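Local structure of glutamine synthetase (Streptomyces coelicolor, 4BAX) at residues Y8-G13 and W40-S45; L78-D83 and P90-A95; S101-A106 and A337-G342; H279-W284 and E313-N318; E286-V291 and G295-I300. The protein belongs to the glutamine synthetase family and is a multi-subunit enzyme whose chain joins an N-terminal beta-grasp domain to a larger catalytic domain. All blocks are in the same frame, centred on the assembly; numbering follows the deposited sequence.

Overall arrangement
Contacts 1 and 2 lie in or beside the beta-grasp sheet, with centres 9 Å apart. Strands 3-11 and 75-82 are neighbours there, and Ile9 O lies 2.8 Å from Cys79 N, probably hydrogen-bonded. Helix 94-103 starts at contact 2 and ends at contact 3, whose centres are 25 Å apart. Contacts 4 and 5 lie across the chain's centre from contacts 1 and 2. Their centres are 8 Å apart, and Glu313 OE1 of contact 4 meets Arg299 NE of contact 5 in a salt bridge of 2.9 Å. The centres of contacts 1 and 5 are 38 Å apart. The side chain of Trp10 in contact 1 is about 13 Å from a bound sodium ion.

Contact 1 of 5, residues Y8-G13 and W40-S45; sequences YIWIDG and WGFDGS
Trp10 and Phe42 stack over one face of the beta-grasp sheet. Their strands, 3-11 and 40-43, are not neighbours in it, and side chains alone bridge the gap. The tight part is this offset stack: the five-membered ring of Trp10 and the Phe42 ring have centroids 4.2 Å apart and planes at 27°. Trp10 CZ2 sits over the centre of the Phe42 ring. In both residues chi1 is near +60°, which turns the two rings to one another. Leu59 of strand 56-66 packs on both. The looser side is the second pair, Tyr8 and Trp40, T-shaped with planes at 84°. Trp40 is partly exposed, and Lys23 and Lys25 make cation-pi contacts with it. Beyond Phe42 the chain leaves the contact: Asp43 points away and forms a salt bridge with Arg294 of a neighbouring subunit. In the T-shaped pair, Trp40 CE3 at the indole edge comes 3.7 Å from Tyr8 CD2, over the phenol face.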
# COMPACT_ATOMS: atom_id res chain seq x y z
N TYR A 8 -10.36 1.82 -40.64
CA TYR A 8 -11.49 1.08 -41.17
C TYR A 8 -12.22 0.44 -40.02
O TYR A 8 -11.65 -0.33 -39.25
CB TYR A 8 -11.03 0.01 -42.16
CG TYR A 8 -10.79 0.51 -43.56
CD1 TYR A 8 -9.99 1.63 -43.80
CD2 TYR A 8 -11.32 -0.15 -44.66
CE1 TYR A 8 -9.74 2.07 -45.10
CE2 TYR A 8 -11.08 0.30 -45.97
CZ TYR A 8 -10.29 1.41 -46.18
OH TYR A 8 -10.05 1.85 -47.49
N ILE A 9 -13.49 0.81 -39.89
CA ILE A 9 -14.32 0.40 -38.78
C ILE A 9 -15.47 -0.42 -39.32
O ILE A 9 -16.08 -0.06 -40.34
CB ILE A 9 -14.84 1.65 -37.99
CG1 ILE A 9 -13.65 2.37 -37.32
CG2 ILE A 9 -15.88 1.30 -36.94
CD1 ILE A 9 -13.85 3.89 -37.05
N TRP A 10 -15.76 -1.54 -38.67
CA TRP A 10 -16.91 -2.31 -39.10
C TRP A 10 -17.60 -2.97 -37.91
O TRP A 10 -17.10 -2.89 -36.79
CB TRP A 10 -16.56 -3.33 -40.20
CG TRP A 10 -15.77 -4.54 -39.73
CD1 TRP A 10 -16.28 -5.77 -39.43
CD2 TRP A 10 -14.35 -4.63 -39.55
NE1 TRP A 10 -15.26 -6.63 -39.07
CE2 TRP A 10 -14.07 -5.96 -39.13
CE3 TRP A 10 -13.29 -3.73 -39.68
CZ2 TRP A 10 -12.77 -6.40 -38.85
CZ3 TRP A 10 -11.99 -4.18 -39.40
CH2 TRP A 10 -11.75 -5.50 -39.00
N ILE A 11 -18.77 -3.57 -38.16
CA ILE A 11 -19.54 -4.28 -37.15
C ILE A 11 -19.46 -5.77 -37.45
O ILE A 11 -19.63 -6.19 -38.59
CB ILE A 11 -20.99 -3.80 -37.13
CG1 ILE A 11 -21.03 -2.38 -36.56
CG2 ILE A 11 -21.87 -4.69 -36.26
CD1 ILE A 11 -21.51 -1.37 -37.55
N ASP A 12 -19.19 -6.57 -36.41
CA ASP A 12 -19.03 -8.01 -36.60
C ASP A 12 -20.34 -8.82 -36.56
O ASP A 12 -21.44 -8.27 -36.67
CB ASP A 12 -17.92 -8.59 -35.71
CG ASP A 12 -18.30 -8.65 -34.24
OD1 ASP A 12 -19.50 -8.53 -33.90
OD2 ASP A 12 -17.38 -8.78 -33.41
N GLY A 13 -20.20 -10.13 -36.47
CA GLY A 13 -21.34 -11.02 -36.42
C GLY A 13 -21.53 -11.66 -35.05
O GLY A 13 -22.16 -12.72 -34.96
N TRP A 40 -11.47 -3.30 -48.75
CA TRP A 40 -10.47 -4.06 -48.03
C TRP A 40 -11.05 -5.38 -47.54
O TRP A 40 -12.21 -5.70 -47.79
CB TRP A 40 -9.95 -3.23 -46.85
CG TRP A 40 -8.57 -3.57 -46.40
CD1 TRP A 40 -7.71 -4.46 -46.98
CD2 TRP A 40 -7.88 -3.00 -45.29
NE1 TRP A 40 -6.52 -4.49 -46.28
CE2 TRP A 40 -6.60 -3.60 -45.24
CE3 TRP A 40 -8.22 -2.05 -44.32
CZ2 TRP A 40 -5.66 -3.28 -44.26
CZ3 TRP A 40 -7.28 -1.74 -43.35
CH2 TRP A 40 -6.02 -2.35 -43.32
N GLY A 41 -10.26 -6.14 -46.81
CA GLY A 41 -10.73 -7.43 -46.36
C GLY A 41 -10.16 -7.74 -44.99
O GLY A 41 -9.29 -7.03 -44.49
N PHE A 42 -10.67 -8.80 -44.38
CA PHE A 42 -10.14 -9.27 -43.12
C PHE A 42 -10.49 -10.74 -42.96
O PHE A 42 -11.23 -11.32 -43.76
CB PHE A 42 -10.66 -8.45 -41.95
CG PHE A 42 -12.12 -8.56 -41.73
CD1 PHE A 42 -13.00 -7.72 -42.41
CD2 PHE A 42 -12.63 -9.51 -40.87
CE1 PHE A 42 -14.37 -7.83 -42.21
CE2 PHE A 42 -14.00 -9.63 -40.67
CZ PHE A 42 -14.87 -8.78 -41.34
N ASP A 43 -9.93 -11.33 -41.91
CA ASP A 43 -10.21 -12.71 -41.57
C ASP A 43 -11.40 -12.88 -40.62
O ASP A 43 -11.34 -12.52 -39.44
CB ASP A 43 -8.95 -13.35 -41.01
CG ASP A 43 -7.79 -13.29 -42.01
OD1 ASP A 43 -8.05 -13.14 -43.23
OD2 ASP A 43 -6.62 -13.36 -41.58
N GLY A 44 -12.46 -13.49 -41.15
CA GLY A 44 -13.72 -13.62 -40.44
C GLY A 44 -13.79 -14.51 -39.21
O GLY A 44 -14.62 -14.26 -38.33
N SER A 45 -12.94 -15.53 -39.15
CA SER A 45 -13.00 -16.53 -38.08
C SER A 45 -12.84 -15.86 -36.72
O SER A 45 -13.49 -16.22 -35.74
CB SER A 45 -11.88 -17.57 -38.26
OG SER A 45 -11.12 -17.33 -39.43

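Contact 2 of 5, residues L78-D83 and P90-A95; sequences LCEVLD and PSNTRA
Asn92 pushes its amide between the Glu80 side chain and the backbone of strand 75-82. The carboxylate and amide planes are turned 63° against each other. Asn92 ND2 donates to Glu80 OE1 at 3.2 Å, nearly straight and within the amide plane. It meets the oxygen from above the carboxylate plane. The same ND2 donates to Val81 O at 3.3 Å, from above the carbonyl plane. With CG anti to the backbone N (chi1 -174°), the Asn92 amide reaches the strand with its nitrogen. Its oxygen faces the helix, and Asn92 OD1 accepts from Ala95 N at 2.9 Å. Both ends of the amide are therefore used, which fixes its flip. Leu82 CD2 lies alongside Asn92 ND2. Arg94 runs extended past Glu80 to a salt bridge with Asp195, so its charge is paired elsewhere. Pro90 rests near the carboxylate of Asp83. The bond to Ala95 N is a capping bond: the Asn92 side chain caps the start of helix 94-103 and ties it to strand 75-82, a central strand of the beta-grasp sheet.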
# COMPACT_ATOMS: atom_id res chain seq x y z
N LEU A 78 -15.99 4.00 -42.06
CA LEU A 78 -16.97 3.00 -41.68
C LEU A 78 -17.34 2.14 -42.89
O LEU A 78 -17.71 2.68 -43.93
CB LEU A 78 -18.22 3.67 -41.10
CG LEU A 78 -19.34 2.73 -40.66
CD1 LEU A 78 -18.94 1.87 -39.46
CD2 LEU A 78 -20.61 3.51 -40.38
N CYS A 79 -17.32 0.81 -42.73
CA CYS A 79 -17.54 -0.12 -43.86
C CYS A 79 -18.70 -1.04 -43.61
O CYS A 79 -19.15 -1.23 -42.47
CB CYS A 79 -16.29 -0.99 -44.11
SG CYS A 79 -14.75 -0.12 -44.46
N GLU A 80 -19.21 -1.62 -44.68
CA GLU A 80 -20.15 -2.71 -44.54
C GLU A 80 -19.39 -3.96 -44.94
O GLU A 80 -18.38 -3.87 -45.66
CB GLU A 80 -21.42 -2.51 -45.38
CG GLU A 80 -21.17 -2.57 -46.89
CD GLU A 80 -22.45 -2.40 -47.70
OE1 GLU A 80 -23.53 -2.35 -47.07
OE2 GLU A 80 -22.38 -2.32 -48.96
N VAL A 81 -19.89 -5.11 -44.50
CA VAL A 81 -19.16 -6.35 -44.70
C VAL A 81 -19.81 -7.14 -45.82
O VAL A 81 -21.03 -7.34 -45.84
CB VAL A 81 -19.10 -7.19 -43.39
CG1 VAL A 81 -18.29 -8.46 -43.58
CG2 VAL A 81 -18.51 -6.35 -42.26
N LEU A 82 -18.97 -7.59 -46.75
CA LEU A 82 -19.46 -8.33 -47.89
C LEU A 82 -18.80 -9.68 -47.97
O LEU A 82 -17.67 -9.86 -47.50
CB LEU A 82 -19.17 -7.57 -49.18
CG LEU A 82 -19.62 -6.12 -49.21
CD1 LEU A 82 -19.29 -5.56 -50.58
CD2 LEU A 82 -21.09 -5.95 -48.85
N ASP A 83 -19.50 -10.61 -48.64
CA ASP A 83 -18.93 -11.89 -48.99
C ASP A 83 -17.96 -11.62 -50.13
O ASP A 83 -17.98 -10.53 -50.71
CB ASP A 83 -20.05 -12.84 -49.45
CG ASP A 83 -20.77 -13.54 -48.27
OD1 ASP A 83 -20.12 -13.86 -47.25
OD2 ASP A 83 -22.00 -13.79 -48.38
N PRO A 90 -24.04 -12.11 -44.07
CA PRO A 90 -25.23 -12.26 -43.22
C PRO A 90 -25.26 -11.30 -42.02
O PRO A 90 -26.34 -10.87 -41.60
CB PRO A 90 -25.12 -13.71 -42.74
CG PRO A 90 -24.44 -14.41 -43.86
CD PRO A 90 -23.45 -13.41 -44.43
N SER A 91 -24.09 -10.94 -41.49
CA SER A 91 -24.00 -9.98 -40.40
C SER A 91 -24.41 -8.57 -40.84
O SER A 91 -24.76 -7.75 -39.99
CB SER A 91 -22.60 -9.96 -39.80
OG SER A 91 -21.63 -9.92 -40.83
N ASN A 92 -24.34 -8.29 -42.14
CA ASN A 92 -24.63 -6.95 -42.66
C ASN A 92 -26.10 -6.58 -42.46
O ASN A 92 -26.97 -7.25 -43.01
CB ASN A 92 -24.24 -6.89 -44.14
CG ASN A 92 -24.37 -5.49 -44.74
OD1 ASN A 92 -25.21 -4.68 -44.34
ND2 ASN A 92 -23.56 -5.22 -45.75
N THR A 93 -26.36 -5.54 -41.67
CA THR A 93 -27.74 -5.09 -41.36
C THR A 93 -28.03 -3.76 -41.99
O THR A 93 -29.19 -3.30 -42.02
CB THR A 93 -28.01 -4.99 -39.83
OG1 THR A 93 -27.14 -4.01 -39.24
CG2 THR A 93 -27.84 -6.36 -39.14
N ARG A 94 -26.98 -3.14 -42.53
CA ARG A 94 -27.10 -1.89 -43.26
C ARG A 94 -27.85 -2.07 -44.56
O ARG A 94 -28.69 -1.24 -44.91
CB ARG A 94 -25.72 -1.28 -43.53
CG ARG A 94 -25.74 0.21 -43.68
CD ARG A 94 -24.51 0.70 -44.40
NE ARG A 94 -24.52 2.16 -44.51
CZ ARG A 94 -24.71 2.79 -45.66
NH1 ARG A 94 -24.91 2.08 -46.77
NH2 ARG A 94 -24.71 4.13 -45.71
N ALA A 95 -27.59 -3.19 -45.24
CA ALA A 95 -28.13 -3.41 -46.58
C ALA A 95 -29.66 -3.48 -46.56
O ALA A 95 -30.31 -3.03 -47.50
CB ALA A 95 -27.52 -4.67 -47.21

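Contact 3 of 5, residues S101-A106 and A337-G342; sequences SERFAA and ALEKAG
Glu339 OE1 takes a 2.6 Å hydrogen bond from Arg103 NH2, the shorter arm of an end-on, two-nitrogen salt bridge. It lies at the surface of what is probably the catalytic domain, between the C-terminal ends of helices 94-103 and 323-341. The second arm runs from Arg103 NH1 to Glu339 OE2 at 3.1 Å. Each carboxylate oxygen uses its syn lone pair, and the two flat groups are nearly coplanar, 18° apart. A weak third bond joins Arg103 NH2 to Glu339 OE2. The two side chains come from opposite directions. Glu339 is extended beyond CG, whereas Arg103 bends at chi2 (88°) and turns back across its neighbour Phe104. The Phe104 ring lies against one face of the guanidinium and backs it while the acid holds the edge. Phe104 CE1 also comes 3.7 Å from Glu339 OE2. Val331, Cys335 and Thr336 of helix 323-341 also pack on this buried ring. The charged pair itself is exposed, and Arg103 also touches a crystal neighbour. Past Glu339 the helix ends in a Schellman motif, with positive phi at Gly342 and a 3.0 Å bond from Gly342 N back to Glu339 O.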
# COMPACT_ATOMS: atom_id res chain seq x y z
N SER A 101 -35.04 2.28 -47.00
CA SER A 101 -34.78 3.70 -47.08
C SER A 101 -35.13 4.21 -48.48
O SER A 101 -35.83 5.21 -48.63
CB SER A 101 -33.30 3.96 -46.78
OG SER A 101 -33.00 5.33 -46.66
N GLU A 102 -34.69 3.48 -49.50
CA GLU A 102 -34.98 3.83 -50.89
C GLU A 102 -36.45 3.68 -51.23
O GLU A 102 -37.03 4.46 -51.99
CB GLU A 102 -34.13 2.97 -51.84
CG GLU A 102 -34.25 3.34 -53.31
CD GLU A 102 -33.39 2.45 -54.19
OE1 GLU A 102 -32.22 2.19 -53.82
OE2 GLU A 102 -33.90 1.98 -55.24
N ARG A 103 -37.04 2.61 -50.69
CA ARG A 103 -38.42 2.29 -50.94
C ARG A 103 -39.35 3.39 -50.43
O ARG A 103 -40.41 3.65 -51.01
CB ARG A 103 -38.76 0.95 -50.31
CG ARG A 103 -40.24 0.77 -50.06
CD ARG A 103 -40.90 0.19 -51.30
NE ARG A 103 -42.33 -0.03 -51.09
CZ ARG A 103 -43.25 0.93 -51.07
NH1 ARG A 103 -42.90 2.21 -51.22
NH2 ARG A 103 -44.52 0.62 -50.88
N PHE A 104 -38.94 4.03 -49.34
CA PHE A 104 -39.79 5.03 -48.68
C PHE A 104 -39.20 6.44 -48.67
O PHE A 104 -39.58 7.25 -47.83
CB PHE A 104 -40.12 4.58 -47.25
CG PHE A 104 -41.08 3.42 -47.20
CD1 PHE A 104 -42.37 3.57 -47.66
CD2 PHE A 104 -40.67 2.17 -46.78
CE1 PHE A 104 -43.25 2.51 -47.65
CE2 PHE A 104 -41.54 1.11 -46.77
CZ PHE A 104 -42.83 1.28 -47.20
N ALA A 105 -38.32 6.73 -49.61
CA ALA A 105 -37.63 8.01 -49.61
C ALA A 105 -38.59 9.18 -49.75
O ALA A 105 -38.32 10.26 -49.22
CB ALA A 105 -36.57 8.05 -50.71
N ALA A 106 -39.74 8.93 -50.38
CA ALA A 106 -40.77 9.96 -50.59
C ALA A 106 -41.39 10.51 -49.29
O ALA A 106 -41.74 11.69 -49.23
CB ALA A 106 -41.87 9.41 -51.51
N ALA A 337 -47.79 1.83 -42.98
CA ALA A 337 -49.11 2.15 -42.50
C ALA A 337 -49.55 3.52 -43.00
O ALA A 337 -50.72 3.69 -43.36
CB ALA A 337 -49.16 2.09 -40.99
N LEU A 338 -48.62 4.48 -43.09
CA LEU A 338 -48.94 5.83 -43.59
C LEU A 338 -49.27 5.83 -45.08
O LEU A 338 -50.10 6.61 -45.56
CB LEU A 338 -47.81 6.82 -43.27
CG LEU A 338 -47.60 7.14 -41.78
CD1 LEU A 338 -46.20 7.71 -41.51
CD2 LEU A 338 -48.69 8.10 -41.31
N GLU A 339 -48.60 4.94 -45.81
CA GLU A 339 -48.86 4.78 -47.22
C GLU A 339 -50.30 4.29 -47.41
O GLU A 339 -51.06 4.87 -48.20
CB GLU A 339 -47.87 3.80 -47.84
CG GLU A 339 -47.69 3.92 -49.35
CD GLU A 339 -46.49 3.13 -49.88
OE1 GLU A 339 -46.59 1.89 -49.89
OE2 GLU A 339 -45.48 3.74 -50.30
N LYS A 340 -50.70 3.30 -46.62
CA LYS A 340 -52.04 2.76 -46.69
C LYS A 340 -53.07 3.83 -46.35
O LYS A 340 -54.09 3.95 -47.02
CB LYS A 340 -52.20 1.58 -45.75
CG LYS A 340 -51.35 0.39 -46.18
CD LYS A 340 -51.50 -0.78 -45.22
CE LYS A 340 -50.67 -1.98 -45.69
NZ LYS A 340 -51.22 -2.58 -46.94
N ALA A 341 -52.76 4.64 -45.35
CA ALA A 341 -53.67 5.70 -44.90
C ALA A 341 -53.70 6.90 -45.86
O ALA A 341 -54.57 7.77 -45.75
CB ALA A 341 -53.30 6.15 -43.49
N GLY A 342 -52.77 6.95 -46.81
CA GLY A 342 -52.73 8.06 -47.74
C GLY A 342 -52.06 9.28 -47.14
O GLY A 342 -52.09 10.38 -47.71

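Contact 4 of 5, residues H279-W284 and E313-N318; sequences HETAPW and EDRRPN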
# COMPACT_ATOMS: atom_id res chain seq x y z
N HIS A 279 -40.70 0.75 -13.23
CA HIS A 279 -40.11 2.02 -13.65
C HIS A 279 -40.12 2.15 -15.15
O HIS A 279 -40.88 1.46 -15.84
CB HIS A 279 -38.69 2.20 -13.12
CG HIS A 279 -38.61 2.13 -11.63
ND1 HIS A 279 -37.83 1.22 -10.96
CD2 HIS A 279 -39.31 2.80 -10.68
CE1 HIS A 279 -38.00 1.36 -9.66
NE2 HIS A 279 -38.89 2.31 -9.46
N GLU A 280 -39.26 3.03 -15.65
CA GLU A 280 -39.14 3.19 -17.09
C GLU A 280 -38.73 1.92 -17.82
O GLU A 280 -37.81 1.19 -17.41
CB GLU A 280 -38.16 4.34 -17.40
CG GLU A 280 -38.48 5.62 -16.66
CD GLU A 280 -39.64 6.34 -17.29
OE1 GLU A 280 -40.05 5.92 -18.39
OE2 GLU A 280 -40.13 7.33 -16.69
N THR A 281 -39.45 1.65 -18.90
CA THR A 281 -40.56 2.53 -19.31
C THR A 281 -41.86 1.77 -19.03
O THR A 281 -42.45 1.90 -17.95
CB THR A 281 -40.47 2.92 -20.81
OG1 THR A 281 -39.10 3.09 -21.21
CG2 THR A 281 -41.19 4.21 -21.07
N ALA A 282 -42.27 0.97 -20.01
CA ALA A 282 -43.48 0.17 -19.94
C ALA A 282 -42.93 -1.24 -19.96
O ALA A 282 -41.75 -1.43 -20.27
CB ALA A 282 -44.33 0.43 -21.17
N PRO A 283 -43.76 -2.25 -19.64
CA PRO A 283 -43.18 -3.60 -19.68
C PRO A 283 -42.88 -3.93 -21.13
O PRO A 283 -43.58 -3.45 -22.02
CB PRO A 283 -44.30 -4.48 -19.14
CG PRO A 283 -45.55 -3.69 -19.32
CD PRO A 283 -45.15 -2.26 -19.15
N TRP A 284 -41.86 -4.75 -21.36
CA TRP A 284 -41.43 -5.10 -22.70
C TRP A 284 -42.53 -5.83 -23.47
O TRP A 284 -42.53 -5.85 -24.71
CB TRP A 284 -40.16 -5.97 -22.62
CG TRP A 284 -40.41 -7.27 -21.89
CD1 TRP A 284 -40.23 -7.52 -20.56
CD2 TRP A 284 -40.85 -8.50 -22.47
NE1 TRP A 284 -40.56 -8.82 -20.27
CE2 TRP A 284 -40.94 -9.45 -21.43
CE3 TRP A 284 -41.19 -8.90 -23.77
CZ2 TRP A 284 -41.35 -10.77 -21.65
CZ3 TRP A 284 -41.61 -10.21 -23.98
CH2 TRP A 284 -41.68 -11.13 -22.92
N GLU A 313 -41.86 9.67 -30.13
CA GLU A 313 -40.69 9.17 -29.44
C GLU A 313 -40.94 7.73 -29.03
O GLU A 313 -41.87 7.43 -28.27
CB GLU A 313 -40.41 10.03 -28.21
CG GLU A 313 -39.34 9.45 -27.29
CD GLU A 313 -39.23 10.22 -25.98
OE1 GLU A 313 -40.09 10.01 -25.09
OE2 GLU A 313 -38.27 11.01 -25.83
N ASP A 314 -40.11 6.84 -29.54
CA ASP A 314 -40.17 5.44 -29.16
C ASP A 314 -39.21 5.21 -28.01
O ASP A 314 -37.98 5.31 -28.19
CB ASP A 314 -39.79 4.56 -30.35
CG ASP A 314 -40.10 3.08 -30.12
OD1 ASP A 314 -40.26 2.70 -28.94
OD2 ASP A 314 -40.18 2.30 -31.10
N ARG A 315 -39.76 4.91 -26.83
CA ARG A 315 -38.96 4.78 -25.62
C ARG A 315 -38.49 3.33 -25.36
O ARG A 315 -37.77 3.09 -24.38
CB ARG A 315 -39.75 5.31 -24.42
CG ARG A 315 -40.28 6.73 -24.61
CD ARG A 315 -41.19 7.16 -23.46
NE ARG A 315 -40.46 7.19 -22.20
CZ ARG A 315 -39.71 8.22 -21.79
NH1 ARG A 315 -39.60 9.32 -22.52
NH2 ARG A 315 -39.07 8.15 -20.62
N ARG A 316 -38.89 2.39 -26.20
CA ARG A 316 -38.51 0.98 -26.05
C ARG A 316 -37.05 0.55 -26.36
O ARG A 316 -36.54 -0.35 -25.69
CB ARG A 316 -39.48 0.10 -26.83
CG ARG A 316 -40.90 0.14 -26.31
CD ARG A 316 -41.81 -0.60 -27.23
NE ARG A 316 -41.87 0.10 -28.51
CZ ARG A 316 -42.39 -0.42 -29.62
NH1 ARG A 316 -42.91 -1.64 -29.59
NH2 ARG A 316 -42.40 0.29 -30.75
N PRO A 317 -36.38 1.14 -27.37
CA PRO A 317 -35.07 0.54 -27.71
C PRO A 317 -34.00 0.65 -26.60
O PRO A 317 -33.87 1.67 -25.90
CB PRO A 317 -34.63 1.29 -28.98
CG PRO A 317 -35.90 1.91 -29.53
CD PRO A 317 -36.75 2.22 -28.31
N ASN A 318 -33.25 -0.44 -26.43
CA ASN A 318 -32.15 -0.49 -25.48
C ASN A 318 -30.98 0.33 -25.96
O ASN A 318 -30.87 0.61 -27.15
CB ASN A 318 -31.67 -1.91 -25.33
CG ASN A 318 -32.51 -2.72 -24.38
OD1 ASN A 318 -33.54 -2.25 -23.86
ND2 ASN A 318 -32.06 -3.95 -24.14
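Arg315 folds at chi3 (63°), which swings its guanidinium toward Glu280, and Glu280 bends at chi2 (-78°) to meet it. The resulting salt bridge is long: Arg315 NH2 donates weakly to Glu280 OE1 at 3.3 Å. The carboxylate and guanidinium planes are far from parallel. On the NH1 side a 2.7 Å bond runs from Arg315 NH1 to Glu313 OE1, close to the guanidinium plane. Glu280, Arg315 and Glu313 thus form a small salt-bridge network. Glu313 also receives Arg299. The Thr281 methyl, CG2, fits at the guanidinium edge beside NE, while Thr281 OG1 donates a weak bond to Arg315 O at 3.4 Å. Glu280 and Thr281 are poorly ordered, so this half of the contact is less certain. Next to it, Arg316 holds Asp314 by three bonds. Arg316 NE and NH2 clasp the carboxylate side-on, and Arg316 N reaches Asp314 OD1 in an Asx turn. The contact joins the loop between helix 271-274 and strand 289-291 to the end of strand 312-314. That strand pairs with strands 231-236 and 298-300, and Arg316 packs on His263 and Val264 of helix 259-264.

Contact 5 of 5, residues E286-V291 and G295-I300; sequences EYSYGV and GASVRI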
# COMPACT_ATOMS: atom_id res chain seq x y z
N GLU A 286 -45.93 -5.23 -23.31
CA GLU A 286 -47.15 -4.47 -23.63
C GLU A 286 -46.82 -3.22 -24.41
O GLU A 286 -45.80 -2.56 -24.18
CB GLU A 286 -47.93 -4.06 -22.36
CG GLU A 286 -48.11 -5.10 -21.27
CD GLU A 286 -48.79 -4.51 -20.02
OE1 GLU A 286 -48.97 -3.26 -19.97
OE2 GLU A 286 -49.10 -5.27 -19.08
N TYR A 287 -47.69 -2.91 -25.36
CA TYR A 287 -47.55 -1.69 -26.14
C TYR A 287 -48.56 -0.63 -25.69
O TYR A 287 -49.76 -0.91 -25.61
CB TYR A 287 -47.68 -1.95 -27.64
CG TYR A 287 -47.55 -0.68 -28.44
CD1 TYR A 287 -46.31 -0.22 -28.85
CD2 TYR A 287 -48.67 0.09 -28.75
CE1 TYR A 287 -46.17 0.96 -29.56
CE2 TYR A 287 -48.55 1.28 -29.47
CZ TYR A 287 -47.29 1.71 -29.87
OH TYR A 287 -47.16 2.89 -30.58
N SER A 288 -48.09 0.58 -25.43
CA SER A 288 -48.99 1.70 -25.15
C SER A 288 -48.42 2.96 -25.77
O SER A 288 -47.20 3.10 -25.86
CB SER A 288 -49.19 1.90 -23.64
OG SER A 288 -47.94 1.93 -22.97
N TYR A 289 -49.28 3.92 -26.09
CA TYR A 289 -48.81 5.24 -26.49
C TYR A 289 -49.71 6.28 -25.87
O TYR A 289 -50.89 6.03 -25.61
CB TYR A 289 -48.71 5.39 -28.02
CG TYR A 289 -50.02 5.77 -28.71
CD1 TYR A 289 -50.41 7.11 -28.78
CD2 TYR A 289 -50.86 4.81 -29.25
CE1 TYR A 289 -51.60 7.48 -29.38
CE2 TYR A 289 -52.06 5.18 -29.86
CZ TYR A 289 -52.42 6.53 -29.92
OH TYR A 289 -53.60 6.95 -30.51
N GLY A 290 -49.16 7.45 -25.60
CA GLY A 290 -49.93 8.50 -24.98
C GLY A 290 -49.22 9.83 -25.08
O GLY A 290 -48.00 9.90 -25.30
N VAL A 291 -49.97 10.90 -24.88
CA VAL A 291 -49.42 12.24 -24.93
C VAL A 291 -48.74 12.55 -23.59
O VAL A 291 -49.37 12.46 -22.52
CB VAL A 291 -50.51 13.28 -25.21
CG1 VAL A 291 -49.99 14.68 -24.92
CG2 VAL A 291 -50.97 13.17 -26.66
N GLY A 295 -44.51 6.74 -19.14
CA GLY A 295 -44.71 5.33 -18.85
C GLY A 295 -45.15 4.50 -20.05
O GLY A 295 -45.17 3.27 -20.01
N ALA A 296 -45.50 5.19 -21.14
CA ALA A 296 -45.90 4.53 -22.39
C ALA A 296 -44.74 3.93 -23.21
O ALA A 296 -43.57 4.30 -23.04
CB ALA A 296 -46.72 5.49 -23.24
N SER A 297 -45.05 2.99 -24.10
CA SER A 297 -44.04 2.45 -25.02
C SER A 297 -43.56 3.56 -25.98
O SER A 297 -42.36 3.74 -26.25
CB SER A 297 -44.64 1.28 -25.83
OG SER A 297 -44.97 0.17 -25.02
N VAL A 298 -44.52 4.34 -26.47
CA VAL A 298 -44.23 5.45 -27.34
C VAL A 298 -44.85 6.72 -26.77
O VAL A 298 -46.03 6.75 -26.39
CB VAL A 298 -44.78 5.19 -28.76
CG1 VAL A 298 -44.96 6.48 -29.54
CG2 VAL A 298 -43.90 4.20 -29.47
N ARG A 299 -44.07 7.79 -26.73
CA ARG A 299 -44.58 9.04 -26.21
C ARG A 299 -44.78 10.10 -27.31
O ARG A 299 -43.95 10.24 -28.22
CB ARG A 299 -43.66 9.59 -25.11
CG ARG A 299 -44.03 11.01 -24.69
CD ARG A 299 -43.22 11.52 -23.53
NE ARG A 299 -41.90 11.98 -23.95
CZ ARG A 299 -41.17 12.85 -23.25
NH1 ARG A 299 -41.65 13.35 -22.11
NH2 ARG A 299 -39.97 13.23 -23.68
N ILE A 300 -45.90 10.82 -27.22
CA ILE A 300 -46.14 12.02 -28.01
C ILE A 300 -45.90 13.23 -27.14
O ILE A 300 -46.69 13.53 -26.24
CB ILE A 300 -47.59 12.08 -28.53
CG1 ILE A 300 -47.86 10.93 -29.51
CG2 ILE A 300 -47.88 13.43 -29.16
CD1 ILE A 300 -49.29 10.49 -29.55
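Tyr289 and Ile300 lie side by side on one face of a short parallel strand pair, 289-291 with 298-300, with Tyr289 CD1 3.6 Å from Ile300 CD1. Val298, on the same face, packs against Tyr289 CB. Val291 CG2 meets Ile300 CG2 at 4.0 Å. Tyr244 of helix 244-253 packs on Val291 and Ile300. The Tyr289 ring rises from the sheet at chi1 84°, and its hydroxyl bonds to Glu252. Between the strands, Ile300 N donates an almost straight bond to Gly290 O at 3.0 Å. Gly290 N gives a weak bond to Val298 O. At the polar end each serine's backbone N donates to the other's hydroxyl oxygen. Ser288 N reaches Ser297 OG at 3.2 Å, and Ser297 N reaches Ser288 OG at 3.3 Å. Val298 N also donates to Ser288 O at 3.0 Å. The Tyr287 ring touches Ser297 CB and Val298 CG2, and its hydroxyl bonds to Ala251 O. On the other face, Arg299 turns to Glu313. The contact thus joins apolar packing on the face toward helix 244-253 with reciprocal serine hydroxyl bonds just before the strands, consistent with these bonds helping to hold the register.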